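Side-chain contacts in oligogalacturonate lyase (Vibrio parahaemolyticus RIMD 2210633, PDB 3C5M), which probably cleaves short galacturonate chains derived from pectin by beta-elimination, using a manganese-binding site on a seven-bladed beta-propeller: residues R60-L65 against R93-V98; E156-F161 against E208-L213. One frame throughout, in Å; residues are numbered along the deposited sequence.

Contact 1. Residues R60-L65 against R93-V98; sequences RNYYLL and RAFFYV
Y62 meets F95 and Y97 with successive parts of one side chain, a compact example of how adjoining propeller blades interlock through aromatic residues. At the root, Y62 CB lies 3.8 Å from F95 CZ. One step out, Y62 CG is 3.6 Å from F95 CE2, and CD2 is equally close to that atom. F95 therefore brings the CE2 corner of its ring over one face of the tyrosine, offset toward the rim. The ring centroids are 4.9 Å apart, with the planes inclined at 59°. Farther along, CE2 of Y62 reaches Y97, 3.5 Å from its CB. Here the edge of Y62 is turned toward the face of Y97 in an offset edge-to-face pair, with centroids 5.5 Å apart. The first torsion of Y62, with CG anti to the carbonyl carbon (chi1 -83°), turns one face of the ring to F95 and its CE2 side to Y97. At the tip, its OH hydrogen-bonds to the carbonyl O of N82, while the Y97 OH hydrogen-bonds to the carboxylate OE1 of E114. The contact joins two successive antiparallel sheets: strand 61-66, between strands 49-54 and 71-74, faces strand 94-99, which runs between strands 87-88 and 103-108. L51 and V107 extend the apolar surroundings from either sheet.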
ATOM      1  N   ARG A  60       6.885   9.624 -15.241  1.00 32.97           N
ATOM      2  CA  ARG A  60       6.571   8.562 -14.310  1.00 30.69           C
ATOM      3  C   ARG A  60       5.185   8.048 -14.753  1.00 27.24           C
ATOM      4  O   ARG A  60       4.185   8.671 -14.427  1.00 32.13           O
ATOM      5  CB  ARG A  60       6.523   9.159 -12.898  1.00 36.31           C
ATOM      6  CG  ARG A  60       6.495   8.163 -11.748  1.00 41.65           C
ATOM      7  CD  ARG A  60       7.785   7.355 -11.681  1.00 50.51           C
ATOM      8  NE  ARG A  60       8.985   8.202 -11.598  1.00 44.80           N
ATOM      9  CZ  ARG A  60       9.351   8.901 -10.526  1.00 44.48           C
ATOM     10  NH1 ARG A  60       8.613   8.870  -9.417  1.00 51.09           N
ATOM     11  NH2 ARG A  60      10.459   9.628 -10.568  1.00 31.58           N
ATOM     12  N   ASN A  61       5.144   6.938 -15.505  1.00 33.38           N
ATOM     13  CA  ASN A  61       3.899   6.315 -16.016  1.00 32.21           C
ATOM     14  C   ASN A  61       3.729   4.843 -15.602  1.00 32.70           C
ATOM     15  O   ASN A  61       4.644   4.244 -15.059  1.00 45.53           O
ATOM     16  CB  ASN A  61       3.867   6.344 -17.544  1.00 34.83           C
ATOM     17  CG  ASN A  61       3.881   7.749 -18.104  1.00 49.23           C
ATOM     18  OD1 ASN A  61       3.069   8.592 -17.701  1.00 46.54           O
ATOM     19  ND2 ASN A  61       4.796   8.009 -19.049  1.00 41.40           N
ATOM     20  N   TYR A  62       2.571   4.254 -15.902  1.00 29.27           N
ATOM     21  CA  TYR A  62       2.291   2.859 -15.562  1.00 24.93           C
ATOM     22  C   TYR A  62       2.622   1.872 -16.668  1.00 32.46           C
ATOM     23  O   TYR A  62       2.351   2.111 -17.857  1.00 25.84           O
ATOM     24  CB  TYR A  62       0.816   2.684 -15.215  1.00 28.91           C
ATOM     25  CG  TYR A  62       0.471   3.038 -13.799  1.00 29.27           C
ATOM     26  CD1 TYR A  62       0.817   2.194 -12.748  1.00 26.63           C
ATOM     27  CD2 TYR A  62      -0.199   4.210 -13.510  1.00 13.44           C
ATOM     28  CE1 TYR A  62       0.497   2.510 -11.441  1.00 28.01           C
ATOM     29  CE2 TYR A  62      -0.523   4.535 -12.220  1.00 25.81           C
ATOM     30  CZ  TYR A  62      -0.182   3.686 -11.185  1.00 26.72           C
ATOM     31  OH  TYR A  62      -0.576   3.991  -9.901  1.00 31.81           O
ATOM     32  N   TYR A  63       3.190   0.739 -16.277  1.00 30.66           N
ATOM     33  CA  TYR A  63       3.523  -0.295 -17.254  1.00 32.44           C
ATOM     34  C   TYR A  63       2.945  -1.627 -16.784  1.00 27.11           C
ATOM     35  O   TYR A  63       2.579  -1.774 -15.622  1.00 26.86           O
ATOM     36  CB  TYR A  63       5.050  -0.395 -17.410  1.00 31.14           C
ATOM     37  CG  TYR A  63       5.681   0.798 -18.129  1.00 26.08           C
ATOM     38  CD1 TYR A  63       5.987   0.737 -19.492  1.00 18.44           C
ATOM     39  CD2 TYR A  63       5.914   2.007 -17.453  1.00 19.54           C
ATOM     40  CE1 TYR A  63       6.507   1.847 -20.165  1.00 25.49           C
ATOM     41  CE2 TYR A  63       6.427   3.126 -18.116  1.00 25.06           C
ATOM     42  CZ  TYR A  63       6.720   3.039 -19.473  1.00 27.74           C
ATOM     43  OH  TYR A  63       7.201   4.147 -20.138  1.00 24.89           O
ATOM     44  N   LEU A  64       2.813  -2.572 -17.705  1.00 28.36           N
ATOM     45  CA  LEU A  64       2.336  -3.905 -17.370  1.00 27.20           C
ATOM     46  C   LEU A  64       3.460  -4.785 -17.878  1.00 24.67           C
ATOM     47  O   LEU A  64       3.723  -4.819 -19.075  1.00 25.50           O
ATOM     48  CB  LEU A  64       1.041  -4.265 -18.106  1.00 29.14           C
ATOM     49  CG  LEU A  64       0.437  -5.597 -17.633  1.00 24.89           C
ATOM     50  CD1 LEU A  64      -0.101  -5.414 -16.227  1.00 26.79           C
ATOM     51  CD2 LEU A  64      -0.665  -6.054 -18.569  1.00 17.42           C
ATOM     52  N   LEU A  65       4.139  -5.463 -16.964  1.00 29.85           N
ATOM     53  CA  LEU A  65       5.249  -6.330 -17.311  1.00 25.22           C
ATOM     54  C   LEU A  65       4.787  -7.766 -17.425  1.00 32.91           C
ATOM     55  O   LEU A  65       4.030  -8.256 -16.586  1.00 33.13           O
ATOM     56  CB  LEU A  65       6.346  -6.237 -16.244  1.00 28.34           C
ATOM     57  CG  LEU A  65       7.555  -7.164 -16.409  1.00 30.75           C
ATOM     58  CD1 LEU A  65       8.249  -6.868 -17.721  1.00 32.57           C
ATOM     59  CD2 LEU A  65       8.530  -6.981 -15.242  1.00 37.90           C
ATOM     60  N   ARG A  93      -9.016  -7.303 -16.084  1.00 43.18           N
ATOM     61  CA  ARG A  93      -9.205  -6.796 -17.427  1.00 37.88           C
ATOM     62  C   ARG A  93      -8.952  -5.297 -17.466  1.00 35.71           C
ATOM     63  O   ARG A  93      -9.095  -4.647 -18.502  1.00 32.63           O
ATOM     64  CB  ARG A  93     -10.614  -7.112 -17.915  1.00 39.17           C
ATOM     65  CG  ARG A  93     -10.899  -8.606 -17.991  1.00 52.16           C
ATOM     66  CD  ARG A  93     -12.133  -8.858 -18.813  1.00 60.11           C
ATOM     67  NE  ARG A  93     -11.927  -8.400 -20.185  1.00 70.79           N
ATOM     68  CZ  ARG A  93     -12.904  -8.125 -21.041  1.00 75.32           C
ATOM     69  NH1 ARG A  93     -14.172  -8.258 -20.667  1.00 76.26           N
ATOM     70  NH2 ARG A  93     -12.610  -7.719 -22.269  1.00 73.35           N
ATOM     71  N   ALA A  94      -8.556  -4.752 -16.327  1.00 36.68           N
ATOM     72  CA  ALA A  94      -8.292  -3.333 -16.246  1.00 32.67           C
ATOM     73  C   ALA A  94      -7.605  -2.967 -14.930  1.00 34.74           C
ATOM     74  O   ALA A  94      -7.551  -3.770 -13.988  1.00 27.63           O
ATOM     75  CB  ALA A  94      -9.610  -2.572 -16.373  1.00 32.24           C
ATOM     76  N   PHE A  95      -7.053  -1.758 -14.874  1.00 30.22           N
ATOM     77  CA  PHE A  95      -6.429  -1.279 -13.640  1.00 29.07           C
ATOM     78  C   PHE A  95      -6.926   0.144 -13.440  1.00 25.02           C
ATOM     79  O   PHE A  95      -7.402   0.765 -14.387  1.00 27.93           O
ATOM     80  CB  PHE A  95      -4.880  -1.363 -13.702  1.00 27.84           C
ATOM     81  CG  PHE A  95      -4.198  -0.116 -14.205  1.00 27.73           C
ATOM     82  CD1 PHE A  95      -4.126   0.157 -15.572  1.00 26.66           C
ATOM     83  CD2 PHE A  95      -3.618   0.786 -13.308  1.00 27.12           C
ATOM     84  CE1 PHE A  95      -3.485   1.304 -16.042  1.00 21.78           C
ATOM     85  CE2 PHE A  95      -2.973   1.942 -13.767  1.00 32.00           C
ATOM     86  CZ  PHE A  95      -2.906   2.202 -15.140  1.00 21.93           C
ATOM     87  N   PHE A  96      -6.855   0.636 -12.210  1.00 18.95           N
ATOM     88  CA  PHE A  96      -7.322   1.982 -11.896  1.00 20.71           C
ATOM     89  C   PHE A  96      -6.200   2.836 -11.332  1.00 27.80           C
ATOM     90  O   PHE A  96      -5.304   2.331 -10.646  1.00 29.50           O
ATOM     91  CB  PHE A  96      -8.439   1.951 -10.840  1.00 23.83           C
ATOM     92  CG  PHE A  96      -9.688   1.246 -11.276  1.00 36.65           C
ATOM     93  CD1 PHE A  96      -9.702  -0.135 -11.464  1.00 29.37           C
ATOM     94  CD2 PHE A  96     -10.867   1.961 -11.467  1.00 36.20           C
ATOM     95  CE1 PHE A  96     -10.877  -0.797 -11.835  1.00 33.70           C
ATOM     96  CE2 PHE A  96     -12.048   1.310 -11.837  1.00 39.70           C
ATOM     97  CZ  PHE A  96     -12.055  -0.074 -12.022  1.00 33.59           C
ATOM     98  N   TYR A  97      -6.256   4.135 -11.610  1.00 28.41           N
ATOM     99  CA  TYR A  97      -5.266   5.055 -11.078  1.00 29.16           C
ATOM    100  C   TYR A  97      -5.814   6.467 -11.121  1.00 27.54           C
ATOM    101  O   TYR A  97      -6.786   6.727 -11.812  1.00 21.84           O
ATOM    102  CB  TYR A  97      -3.971   4.984 -11.881  1.00 32.94           C
ATOM    103  CG  TYR A  97      -4.000   5.759 -13.171  1.00 32.40           C
ATOM    104  CD1 TYR A  97      -4.693   5.269 -14.281  1.00 39.95           C
ATOM    105  CD2 TYR A  97      -3.313   6.978 -13.294  1.00 32.87           C
ATOM    106  CE1 TYR A  97      -4.704   5.968 -15.493  1.00 32.31           C
ATOM    107  CE2 TYR A  97      -3.315   7.691 -14.496  1.00 29.13           C
ATOM    108  CZ  TYR A  97      -4.013   7.180 -15.591  1.00 38.22           C
ATOM    109  OH  TYR A  97      -4.034   7.879 -16.777  1.00 39.43           O
ATOM    110  N   VAL A  98      -5.187   7.371 -10.374  1.00 23.75           N
ATOM    111  CA  VAL A  98      -5.617   8.755 -10.330  1.00 23.66           C
ATOM    112  C   VAL A  98      -4.633   9.652 -11.069  1.00 34.33           C
ATOM    113  O   VAL A  98      -3.417   9.574 -10.865  1.00 31.14           O
ATOM    114  CB  VAL A  98      -5.735   9.255  -8.886  1.00 20.06           C
ATOM    115  CG1 VAL A  98      -6.103  10.728  -8.873  1.00 15.34           C
ATOM    116  CG2 VAL A  98      -6.771   8.436  -8.144  1.00 14.75           C
TER

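Contact 2. Residues E156-F161 against E208-L213; sequences EKFAEF and EGPHDL
F158 sets the CE2 and CZ atoms of its ring against the peptide that joins G209 to P210, so the close packing is of an aromatic side chain against backbone. Its CE2 lies 3.3 Å from P210 N. The neighbouring CZ is 3.5 Å from G209 CA. The proline ring joins in through CD, 3.6 Å from CE2 of F158, and P210 CA lies at the edge of the phenyl group, in its plane. With CG anti to the backbone N (chi1 -180°), the phenylalanine extends away from its helix to the loop. G209, with a positive phi of 116°, presents bare backbone to the ring. Both segments occupy equivalent places in the propeller: helix 155-163 is inserted between the second and third strands of one four-stranded blade, and the 208-213 loop connects the second and third strands of the next. W155 and W189 also meet the F158 ring. Beyond this patch the fit slackens. A159 CB is 4.8 Å from P210 CD, and L213 CD1 is 5.3 Å from A159 CB. H211, D212 and L213 lie at the surface of the molecule, the last two against a crystal neighbour, and the carbonyl O of L213 makes a weak hydrogen bond with the hydroxyl of Y162.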
ATOM      1  N   GLU A 156       6.028  20.312  11.880  1.00 81.72           N
ATOM      2  CA  GLU A 156       5.400  21.422  12.586  1.00 81.40           C
ATOM      3  C   GLU A 156       4.029  21.675  11.949  1.00 77.14           C
ATOM      4  O   GLU A 156       3.070  22.018  12.634  1.00 76.80           O
ATOM      5  CB  GLU A 156       6.261  22.691  12.476  1.00 87.70           C
ATOM      6  CG  GLU A 156       7.555  22.707  13.312  1.00 96.06           C
ATOM      7  CD  GLU A 156       8.672  21.822  12.752  1.00101.47           C
ATOM      8  OE1 GLU A 156       8.519  20.581  12.771  1.00104.54           O
ATOM      9  OE2 GLU A 156       9.701  22.369  12.290  1.00 99.81           O
ATOM     10  N   LYS A 157       3.951  21.503  10.633  1.00 74.78           N
ATOM     11  CA  LYS A 157       2.706  21.697   9.898  1.00 73.21           C
ATOM     12  C   LYS A 157       1.803  20.473  10.005  1.00 74.39           C
ATOM     13  O   LYS A 157       0.593  20.558   9.778  1.00 74.64           O
ATOM     14  CB  LYS A 157       2.996  21.991   8.421  1.00 73.85           C
ATOM     15  CG  LYS A 157       3.069  23.473   8.073  1.00 78.82           C
ATOM     16  CD  LYS A 157       1.735  24.171   8.355  1.00 86.90           C
ATOM     17  CE  LYS A 157       0.594  23.575   7.528  1.00 83.89           C
ATOM     18  NZ  LYS A 157      -0.748  24.040   7.988  1.00 69.36           N
ATOM     19  N   PHE A 158       2.399  19.334  10.346  1.00 74.05           N
ATOM     20  CA  PHE A 158       1.648  18.090  10.488  1.00 70.36           C
ATOM     21  C   PHE A 158       0.709  18.170  11.683  1.00 71.23           C
ATOM     22  O   PHE A 158      -0.507  18.080  11.530  1.00 74.11           O
ATOM     23  CB  PHE A 158       2.598  16.915  10.684  1.00 63.65           C
ATOM     24  CG  PHE A 158       1.902  15.605  10.834  1.00 61.86           C
ATOM     25  CD1 PHE A 158       1.287  15.004   9.740  1.00 63.50           C
ATOM     26  CD2 PHE A 158       1.868  14.960  12.070  1.00 64.56           C
ATOM     27  CE1 PHE A 158       0.644  13.774   9.869  1.00 55.65           C
ATOM     28  CE2 PHE A 158       1.228  13.728  12.214  1.00 55.36           C
ATOM     29  CZ  PHE A 158       0.616  13.133  11.111  1.00 55.97           C
ATOM     30  N   ALA A 159       1.283  18.339  12.873  1.00 70.60           N
ATOM     31  CA  ALA A 159       0.494  18.440  14.092  1.00 67.46           C
ATOM     32  C   ALA A 159      -0.444  19.636  13.984  1.00 71.52           C
ATOM     33  O   ALA A 159      -1.587  19.579  14.427  1.00 77.60           O
ATOM     34  CB  ALA A 159       1.403  18.585  15.296  1.00 59.30           C
ATOM     35  N   GLU A 160       0.046  20.713  13.379  1.00 69.99           N
ATOM     36  CA  GLU A 160      -0.737  21.929  13.188  1.00 67.86           C
ATOM     37  C   GLU A 160      -2.061  21.633  12.488  1.00 64.40           C
ATOM     38  O   GLU A 160      -3.127  22.039  12.951  1.00 65.56           O
ATOM     39  CB  GLU A 160       0.082  22.939  12.370  1.00 80.35           C
ATOM     40  CG  GLU A 160      -0.720  23.820  11.403  1.00 90.92           C
ATOM     41  CD  GLU A 160      -1.688  24.761  12.106  1.00 94.87           C
ATOM     42  OE1 GLU A 160      -2.426  25.489  11.403  1.00 95.49           O
ATOM     43  OE2 GLU A 160      -1.711  24.775  13.355  1.00 97.97           O
ATOM     44  N   PHE A 161      -1.985  20.925  11.367  1.00 62.36           N
ATOM     45  CA  PHE A 161      -3.169  20.572  10.595  1.00 57.37           C
ATOM     46  C   PHE A 161      -4.126  19.708  11.407  1.00 57.01           C
ATOM     47  O   PHE A 161      -5.341  19.854  11.315  1.00 49.76           O
ATOM     48  CB  PHE A 161      -2.767  19.812   9.338  1.00 50.49           C
ATOM     49  CG  PHE A 161      -3.920  19.465   8.463  1.00 52.93           C
ATOM     50  CD1 PHE A 161      -4.599  20.462   7.764  1.00 54.69           C
ATOM     51  CD2 PHE A 161      -4.342  18.144   8.339  1.00 50.65           C
ATOM     52  CE1 PHE A 161      -5.692  20.149   6.942  1.00 51.70           C
ATOM     53  CE2 PHE A 161      -5.431  17.817   7.522  1.00 54.49           C
ATOM     54  CZ  PHE A 161      -6.110  18.823   6.819  1.00 45.37           C
ATOM     55  N   GLU A 208      -6.035  10.557  11.304  1.00 48.11           N
ATOM     56  CA  GLU A 208      -4.634  10.870  11.071  1.00 51.27           C
ATOM     57  C   GLU A 208      -4.122  11.783  12.157  1.00 53.02           C
ATOM     58  O   GLU A 208      -4.893  12.256  12.985  1.00 51.63           O
ATOM     59  CB  GLU A 208      -4.450  11.539   9.715  1.00 51.29           C
ATOM     60  CG  GLU A 208      -4.630  10.589   8.562  1.00 62.28           C
ATOM     61  CD  GLU A 208      -3.673   9.417   8.632  1.00 66.16           C
ATOM     62  OE1 GLU A 208      -3.759   8.527   7.762  1.00 75.16           O
ATOM     63  OE2 GLU A 208      -2.832   9.384   9.557  1.00 62.48           O
ATOM     64  N   GLY A 209      -2.818  12.028  12.152  1.00 59.35           N
ATOM     65  CA  GLY A 209      -2.227  12.890  13.159  1.00 69.64           C
ATOM     66  C   GLY A 209      -1.247  12.130  14.034  1.00 73.41           C
ATOM     67  O   GLY A 209      -1.154  10.908  13.930  1.00 77.36           O
ATOM     68  N   PRO A 210      -0.499  12.818  14.912  1.00 74.13           N
ATOM     69  CA  PRO A 210       0.463  12.130  15.779  1.00 71.93           C
ATOM     70  C   PRO A 210      -0.182  11.014  16.587  1.00 68.39           C
ATOM     71  O   PRO A 210      -1.266  11.179  17.139  1.00 68.79           O
ATOM     72  CB  PRO A 210       1.004  13.258  16.654  1.00 69.06           C
ATOM     73  CG  PRO A 210      -0.136  14.215  16.711  1.00 73.07           C
ATOM     74  CD  PRO A 210      -0.602  14.239  15.278  1.00 71.97           C
ATOM     75  N   HIS A 211       0.501   9.877  16.648  1.00 73.90           N
ATOM     76  CA  HIS A 211       0.008   8.719  17.374  1.00 77.53           C
ATOM     77  C   HIS A 211      -0.133   8.975  18.870  1.00 78.89           C
ATOM     78  O   HIS A 211      -0.646   8.135  19.604  1.00 78.49           O
ATOM     79  CB  HIS A 211       0.936   7.519  17.153  1.00 84.54           C
ATOM     80  CG  HIS A 211       2.325   7.711  17.686  1.00 88.36           C
ATOM     81  ND1 HIS A 211       3.169   6.654  17.951  1.00 89.59           N
ATOM     82  CD2 HIS A 211       3.022   8.831  17.987  1.00 88.15           C
ATOM     83  CE1 HIS A 211       4.325   7.114  18.395  1.00 83.32           C
ATOM     84  NE2 HIS A 211       4.263   8.431  18.427  1.00 86.02           N
ATOM     85  N   ASP A 212       0.331  10.134  19.317  1.00 81.30           N
ATOM     86  CA  ASP A 212       0.255  10.491  20.725  1.00 83.71           C
ATOM     87  C   ASP A 212      -1.054  11.180  21.063  1.00 81.92           C
ATOM     88  O   ASP A 212      -1.918  10.601  21.713  1.00 85.39           O
ATOM     89  CB  ASP A 212       1.419  11.407  21.098  1.00 89.29           C
ATOM     90  CG  ASP A 212       2.754  10.681  21.113  1.00 92.85           C
ATOM     91  OD1 ASP A 212       3.796  11.367  21.250  1.00 93.19           O
ATOM     92  OD2 ASP A 212       2.756   9.431  20.997  1.00 88.05           O
ATOM     93  N   LEU A 213      -1.196  12.422  20.624  1.00 81.16           N
ATOM     94  CA  LEU A 213      -2.407  13.185  20.894  1.00 81.40           C
ATOM     95  C   LEU A 213      -3.557  12.815  19.961  1.00 80.57           C
ATOM     96  O   LEU A 213      -4.186  13.688  19.368  1.00 85.81           O
ATOM     97  CB  LEU A 213      -2.120  14.687  20.799  1.00 77.57           C
ATOM     98  CG  LEU A 213      -1.151  15.148  19.708  1.00 83.71           C
ATOM     99  CD1 LEU A 213      -1.321  16.636  19.462  1.00 88.01           C
ATOM    100  CD2 LEU A 213       0.283  14.832  20.126  1.00 83.95           C
TER

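How the contacts relate
Contacts 1 and 2 show two ways in which successive blades of one propeller meet: contact 1 by buried side chains projecting from strands, contact 2 by an inserted helix and a partly buried loop. They follow one another along the chain and do not touch. Their centres are 33 Å apart, on opposite sides of the chain's centre, with nearest atoms about 16 Å apart. The manganese ion, held by H287, Q350, H353 and H355, is bound by neither contact. The side chain of Y62 is about 11 Å from those of Q350 and H355, and that of F158 about 14 Å from the metal itself.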